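Local coordinates for protein TCR beta chain (Gallus gallus, PDB 6LIR) that forms the beta half of the chicken alpha-beta T-cell receptor, which probably recognises peptide antigens presented by MHC molecules on other cells, at residues T108-N113 and F146-L151; F124-Q129 and K135-V140. All coordinates share one frame; numbering follows the deposited sequence.

Contact 1: residues T108-N113 and F146-L151; sequences TVLGKN and FFPDHL
The Phe-147 ring meets Leu-110 obliquely, its CE2 3.5 Å from CD1 of Leu-110. Over the centre of one face of the same ring lies Pro-148 CB, 4.2 Å above the plane. One residue earlier, the Phe-146 ring carries Leu-151 CD1 over one face and has Pro-148 O and Asp-149 O in plane at its edge. Phe-147 gains its reach from a side chain extended away from the backbone N (chi1 -171°), which slides past Leu-110 in the opposite direction. The peptide bond before Pro-148 is cis, a form that costs proline much less than other residues, and the pyrrolidine ring packs against the Phe-147 ring. Thr-108 approaches that proline with its methyl, CG2 standing 4.0 Å from Pro-148 CB. Branching at CB suits this threonine to strand 100-110, whose backbone bonds pair it with Leu-8 and Leu-10. Nearby, Asp-149 OD2 forms a salt bridge with Arg-106 NH2. The contact thus joins the last strand of the V-set immunoglobulin domain to a loop of the C1-set domain. No hydrogen bond crosses between 108-113 and 146-151; the small apolar patch implies that the domains meet here through shape and the hydrophobic effect, with Arg-106 and Asp-149 adding a charged tie.

Contact 2: residues F124-Q129 and K135-V140; sequences FSPSKQ and KKATLV
Pro-126 and Leu-139 lie side by side and point the same way, Pro-126 CG coming to 3.6 Å from CD2 of Leu-139. Leu-139 CG stands anti to its carbonyl carbon, beside the backbone N (chi1 -50°), and this brings CD2 alongside the proline ring. The proline also meets Ala-137, two residues earlier on the strand, its CB lying 4.0 Å from Ala-137 CB. Alanine is small enough to let the chain pass close. At the other end, the Phe-124 ring turns its edge to Val-140 O, which lies near the ring plane, 3.6 Å from CD2 of Phe-124. That oxygen also accepts a nearly straight bond from Phe-124 N at 2.8 Å. Proline has no N-H to give, and past it the strand pairing is replaced by water: one molecule accepts from Ser-127 N at 2.9 Å and donates to Thr-138 O at 2.8 Å. Ser-127 then serves as N-cap of helix 128-134, its OG accepting a weak bond from Gln-129 N. Strand 136-146 runs between 120-124 and 178-188 in one sheet of the C1-set sandwich. Trp-192 of helix 189-192 packs on Pro-126, Ala-137 and Leu-139, whereas Leu-120 of the TCR alpha chain touches Val-140 and Ser-127.

Contact 1 lies at the junction of the variable and constant domains, contact 2 toward the far end of the constant domain; their centres are 33 Å apart and their nearest atoms about 12 Å. Along the chain, the segments of contact 2 fall between those of contact 1: the chain leaves strand 100-110, passes through segment 124-129, helix 128-134 and then segment 135-140, and returns along strand 136-146 to the loop 146-151. That strand therefore connects the two sites physically. Contact 1 relates the two immunoglobulin domains of this chain to each other, whereas contact 2 shapes one sheet edge of the constant domain beside the TCR alpha chain.

Contact 1: residues T108-N113 and F146-L151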
loop_
_atom_site.group_PDB
_atom_site.type_symbol
_atom_site.label_atom_id
_atom_site.label_comp_id
_atom_site.label_asym_id
_atom_site.label_seq_id
_atom_site.Cartn_x
_atom_site.Cartn_y
_atom_site.Cartn_z
ATOM N N THR B 108 -5.466 -8.519 -12.755
ATOM C CA THR B 108 -6.816 -8.090 -13.084
ATOM C C THR B 108 -7.263 -8.851 -14.321
ATOM O O THR B 108 -6.545 -8.882 -15.326
ATOM C CB THR B 108 -6.882 -6.577 -13.333
ATOM O OG1 THR B 108 -6.133 -5.886 -12.325
ATOM C CG2 THR B 108 -8.322 -6.089 -13.301
ATOM N N VAL B 109 -8.437 -9.466 -14.250
ATOM C CA VAL B 109 -9.006 -10.180 -15.384
ATOM C C VAL B 109 -10.088 -9.301 -15.987
ATOM O O VAL B 109 -11.069 -8.956 -15.316
ATOM C CB VAL B 109 -9.570 -11.545 -14.970
ATOM C CG1 VAL B 109 -10.299 -12.187 -16.142
ATOM C CG2 VAL B 109 -8.457 -12.447 -14.475
ATOM N N LEU B 110 -9.902 -8.925 -17.244
ATOM C CA LEU B 110 -10.800 -8.022 -17.941
ATOM C C LEU B 110 -11.777 -8.767 -18.848
ATOM O O LEU B 110 -11.583 -9.927 -19.214
ATOM C CB LEU B 110 -10.004 -6.992 -18.745
ATOM C CG LEU B 110 -9.478 -5.832 -17.895
ATOM C CD1 LEU B 110 -9.273 -4.593 -18.747
ATOM C CD2 LEU B 110 -10.414 -5.534 -16.720
ATOM N N GLY B 111 -12.843 -8.061 -19.195
ATOM C CA GLY B 111 -13.741 -8.522 -20.234
ATOM C C GLY B 111 -13.089 -8.435 -21.603
ATOM O O GLY B 111 -12.288 -7.542 -21.878
ATOM N N LYS B 112 -13.439 -9.370 -22.485
ATOM C CA LYS B 112 -12.728 -9.519 -23.751
ATOM C C LYS B 112 -13.095 -8.419 -24.733
ATOM O O LYS B 112 -12.719 -8.484 -25.908
ATOM C CB LYS B 112 -13.095 -10.847 -24.406
ATOM C CG LYS B 112 -13.574 -11.930 -23.457
ATOM C CD LYS B 112 -14.162 -13.081 -24.264
ATOM C CE LYS B 112 -13.169 -13.568 -25.309
ATOM N NZ LYS B 112 -13.491 -14.914 -25.861
ATOM N N ASN B 113 -13.822 -7.421 -24.244
ATOM C CA ASN B 113 -14.224 -6.215 -24.947
ATOM C C ASN B 113 -13.487 -4.988 -24.445
ATOM O O ASN B 113 -13.061 -4.154 -25.249
ATOM C CB ASN B 113 -15.725 -6.004 -24.753
ATOM C CG ASN B 113 -16.160 -6.360 -23.347
ATOM O OD1 ASN B 113 -16.178 -7.533 -22.982
ATOM N ND2 ASN B 113 -16.468 -5.351 -22.538
ATOM N N PHE B 146 -6.858 6.226 -16.709
ATOM C CA PHE B 146 -6.392 4.866 -16.937
ATOM C C PHE B 146 -7.434 3.831 -16.521
ATOM O O PHE B 146 -8.326 4.090 -15.708
ATOM C CB PHE B 146 -5.072 4.609 -16.200
ATOM C CG PHE B 146 -5.145 4.805 -14.708
ATOM C CD1 PHE B 146 -5.540 3.770 -13.876
ATOM C CD2 PHE B 146 -4.791 6.016 -14.137
ATOM C CE1 PHE B 146 -5.593 3.942 -12.508
ATOM C CE2 PHE B 146 -4.842 6.195 -12.769
ATOM C CZ PHE B 146 -5.245 5.157 -11.953
ATOM N N PHE B 147 -7.308 2.643 -17.119
ATOM C CA PHE B 147 -8.141 1.474 -16.877
ATOM C C PHE B 147 -7.275 0.242 -17.109
ATOM O O PHE B 147 -6.592 0.172 -18.146
ATOM C CB PHE B 147 -9.374 1.430 -17.779
ATOM C CG PHE B 147 -10.356 0.363 -17.399
ATOM C CD1 PHE B 147 -11.285 0.583 -16.397
ATOM C CD2 PHE B 147 -10.339 -0.868 -18.031
ATOM C CE1 PHE B 147 -12.183 -0.400 -16.037
ATOM C CE2 PHE B 147 -11.235 -1.857 -17.677
ATOM C CZ PHE B 147 -12.159 -1.623 -16.679
ATOM N N PRO B 148 -7.269 -0.741 -16.190
ATOM C CA PRO B 148 -8.124 -0.845 -15.004
ATOM C C PRO B 148 -7.605 -0.092 -13.781
ATOM O O PRO B 148 -6.668 0.698 -13.886
ATOM C CB PRO B 148 -8.159 -2.353 -14.729
ATOM C CG PRO B 148 -6.991 -2.940 -15.471
ATOM C CD PRO B 148 -6.330 -1.869 -16.284
ATOM N N ASP B 149 -8.234 -0.349 -12.629
ATOM C CA ASP B 149 -8.022 0.474 -11.443
ATOM C C ASP B 149 -6.609 0.399 -10.880
ATOM O O ASP B 149 -6.215 1.301 -10.132
ATOM C CB ASP B 149 -9.009 0.064 -10.351
ATOM C CG ASP B 149 -8.758 -1.338 -9.840
ATOM O OD1 ASP B 149 -8.329 -2.193 -10.642
ATOM O OD2 ASP B 149 -8.990 -1.587 -8.637
ATOM N N HIS B 150 -5.835 -0.631 -11.206
ATOM C CA HIS B 150 -4.530 -0.801 -10.578
ATOM C C HIS B 150 -3.423 -0.133 -11.376
ATOM O O HIS B 150 -3.304 -0.333 -12.589
ATOM C CB HIS B 150 -4.172 -2.264 -10.350
ATOM C CG HIS B 150 -3.077 -2.436 -9.344
ATOM N ND1 HIS B 150 -1.758 -2.616 -9.701
ATOM C CD2 HIS B 150 -3.101 -2.420 -7.990
ATOM C CE1 HIS B 150 -1.019 -2.722 -8.611
ATOM N NE2 HIS B 150 -1.810 -2.611 -7.559
ATOM N N LEU B 151 -2.598 0.634 -10.672
ATOM C CA LEU B 151 -1.478 1.355 -11.248
ATOM C C LEU B 151 -0.553 1.740 -10.104
ATOM O O LEU B 151 -1.009 1.984 -8.985
ATOM C CB LEU B 151 -1.967 2.588 -12.015
ATOM C CG LEU B 151 -0.983 3.591 -12.604
ATOM C CD1 LEU B 151 -1.580 4.132 -13.879
ATOM C CD2 LEU B 151 -0.704 4.725 -11.625
#

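Contact 2: residues F124-Q129 and K135-V140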
loop_
_atom_site.group_PDB
_atom_site.type_symbol
_atom_site.label_atom_id
_atom_site.label_comp_id
_atom_site.label_asym_id
_atom_site.label_seq_id
_atom_site.Cartn_x
_atom_site.Cartn_y
_atom_site.Cartn_z
ATOM N N PHE B 124 1.805 18.917 -10.915
ATOM C CA PHE B 124 1.350 20.276 -10.697
ATOM C C PHE B 124 2.487 21.105 -10.122
ATOM O O PHE B 124 3.221 20.649 -9.241
ATOM C CB PHE B 124 0.128 20.292 -9.780
ATOM C CG PHE B 124 -1.128 19.813 -10.454
ATOM C CD1 PHE B 124 -1.996 20.711 -11.054
ATOM C CD2 PHE B 124 -1.430 18.463 -10.505
ATOM C CE1 PHE B 124 -3.149 20.273 -11.680
ATOM C CE2 PHE B 124 -2.582 18.016 -11.133
ATOM C CZ PHE B 124 -3.441 18.923 -11.720
ATOM N N SER B 125 2.655 22.306 -10.662
ATOM C CA SER B 125 3.604 23.244 -10.089
ATOM C C SER B 125 3.224 23.527 -8.639
ATOM O O SER B 125 2.040 23.688 -8.327
ATOM C CB SER B 125 3.630 24.548 -10.889
ATOM O OG SER B 125 3.678 24.292 -12.279
ATOM N N PRO B 126 4.190 23.573 -7.726
ATOM C CA PRO B 126 3.855 23.836 -6.326
ATOM C C PRO B 126 3.462 25.290 -6.129
ATOM O O PRO B 126 3.865 26.179 -6.883
ATOM C CB PRO B 126 5.151 23.505 -5.581
ATOM C CG PRO B 126 6.220 23.729 -6.591
ATOM C CD PRO B 126 5.630 23.333 -7.918
ATOM N N SER B 127 2.641 25.519 -5.110
ATOM C CA SER B 127 2.119 26.855 -4.860
ATOM C C SER B 127 3.210 27.757 -4.301
ATOM O O SER B 127 3.877 27.411 -3.321
ATOM C CB SER B 127 0.944 26.783 -3.886
ATOM O OG SER B 127 0.495 28.079 -3.532
ATOM N N LYS B 128 3.379 28.930 -4.918
ATOM C CA LYS B 128 4.323 29.908 -4.388
ATOM C C LYS B 128 3.877 30.410 -3.023
ATOM O O LYS B 128 4.715 30.735 -2.173
ATOM C CB LYS B 128 4.489 31.073 -5.368
ATOM C CG LYS B 128 4.937 30.651 -6.761
ATOM C CD LYS B 128 5.831 31.705 -7.410
ATOM C CE LYS B 128 6.444 31.186 -8.707
ATOM N NZ LYS B 128 7.934 31.105 -8.650
ATOM N N GLN B 129 2.565 30.455 -2.786
ATOM C CA GLN B 129 2.058 30.875 -1.485
ATOM C C GLN B 129 2.383 29.847 -0.406
ATOM O O GLN B 129 2.780 30.219 0.705
ATOM C CB GLN B 129 0.553 31.128 -1.559
ATOM C CG GLN B 129 0.001 31.832 -0.335
ATOM C CD GLN B 129 -1.510 31.866 -0.318
ATOM O OE1 GLN B 129 -2.157 31.625 -1.338
ATOM N NE2 GLN B 129 -2.085 32.159 0.845
ATOM N N LYS B 135 7.248 27.342 4.070
ATOM C CA LYS B 135 8.642 27.003 3.760
ATOM C C LYS B 135 8.769 25.564 3.261
ATOM O O LYS B 135 9.797 24.911 3.450
ATOM C CB LYS B 135 9.564 27.263 4.955
ATOM C CG LYS B 135 10.041 28.718 5.019
ATOM C CD LYS B 135 11.026 28.966 6.154
ATOM C CE LYS B 135 12.302 28.151 5.985
ATOM N NZ LYS B 135 13.528 28.981 6.188
ATOM N N LYS B 136 7.714 25.061 2.621
ATOM C CA LYS B 136 7.732 23.745 2.006
ATOM C C LYS B 136 7.025 23.817 0.662
ATOM O O LYS B 136 6.148 24.656 0.446
ATOM C CB LYS B 136 7.043 22.685 2.883
ATOM C CG LYS B 136 7.587 22.566 4.294
ATOM C CD LYS B 136 6.649 21.752 5.171
ATOM C CE LYS B 136 7.024 21.874 6.639
ATOM N NZ LYS B 136 6.052 21.164 7.515
ATOM N N ALA B 137 7.424 22.927 -0.242
ATOM C CA ALA B 137 6.790 22.779 -1.544
ATOM C C ALA B 137 6.153 21.402 -1.626
ATOM O O ALA B 137 6.831 20.389 -1.420
ATOM C CB ALA B 137 7.796 22.972 -2.684
ATOM N N THR B 138 4.862 21.357 -1.930
ATOM C CA THR B 138 4.192 20.091 -2.177
ATOM C C THR B 138 4.064 19.909 -3.682
ATOM O O THR B 138 3.465 20.745 -4.366
ATOM C CB THR B 138 2.816 20.040 -1.511
ATOM O OG1 THR B 138 2.946 20.275 -0.103
ATOM C CG2 THR B 138 2.169 18.675 -1.732
ATOM N N LEU B 139 4.612 18.811 -4.186
ATOM C CA LEU B 139 4.530 18.459 -5.594
ATOM C C LEU B 139 3.478 17.371 -5.733
ATOM O O LEU B 139 3.609 16.297 -5.135
ATOM C CB LEU B 139 5.877 17.970 -6.126
ATOM C CG LEU B 139 7.110 18.826 -5.848
ATOM C CD1 LEU B 139 8.352 18.150 -6.417
ATOM C CD2 LEU B 139 6.935 20.209 -6.438
ATOM N N VAL B 140 2.430 17.654 -6.496
ATOM C CA VAL B 140 1.346 16.704 -6.686
ATOM C C VAL B 140 1.478 16.105 -8.075
ATOM O O VAL B 140 1.404 16.815 -9.086
ATOM C CB VAL B 140 -0.020 17.372 -6.490
ATOM C CG1 VAL B 140 -1.121 16.330 -6.530
ATOM C CG2 VAL B 140 -0.041 18.129 -5.168
HETATM O O HOH W 1 2.105 23.122 -3.626
#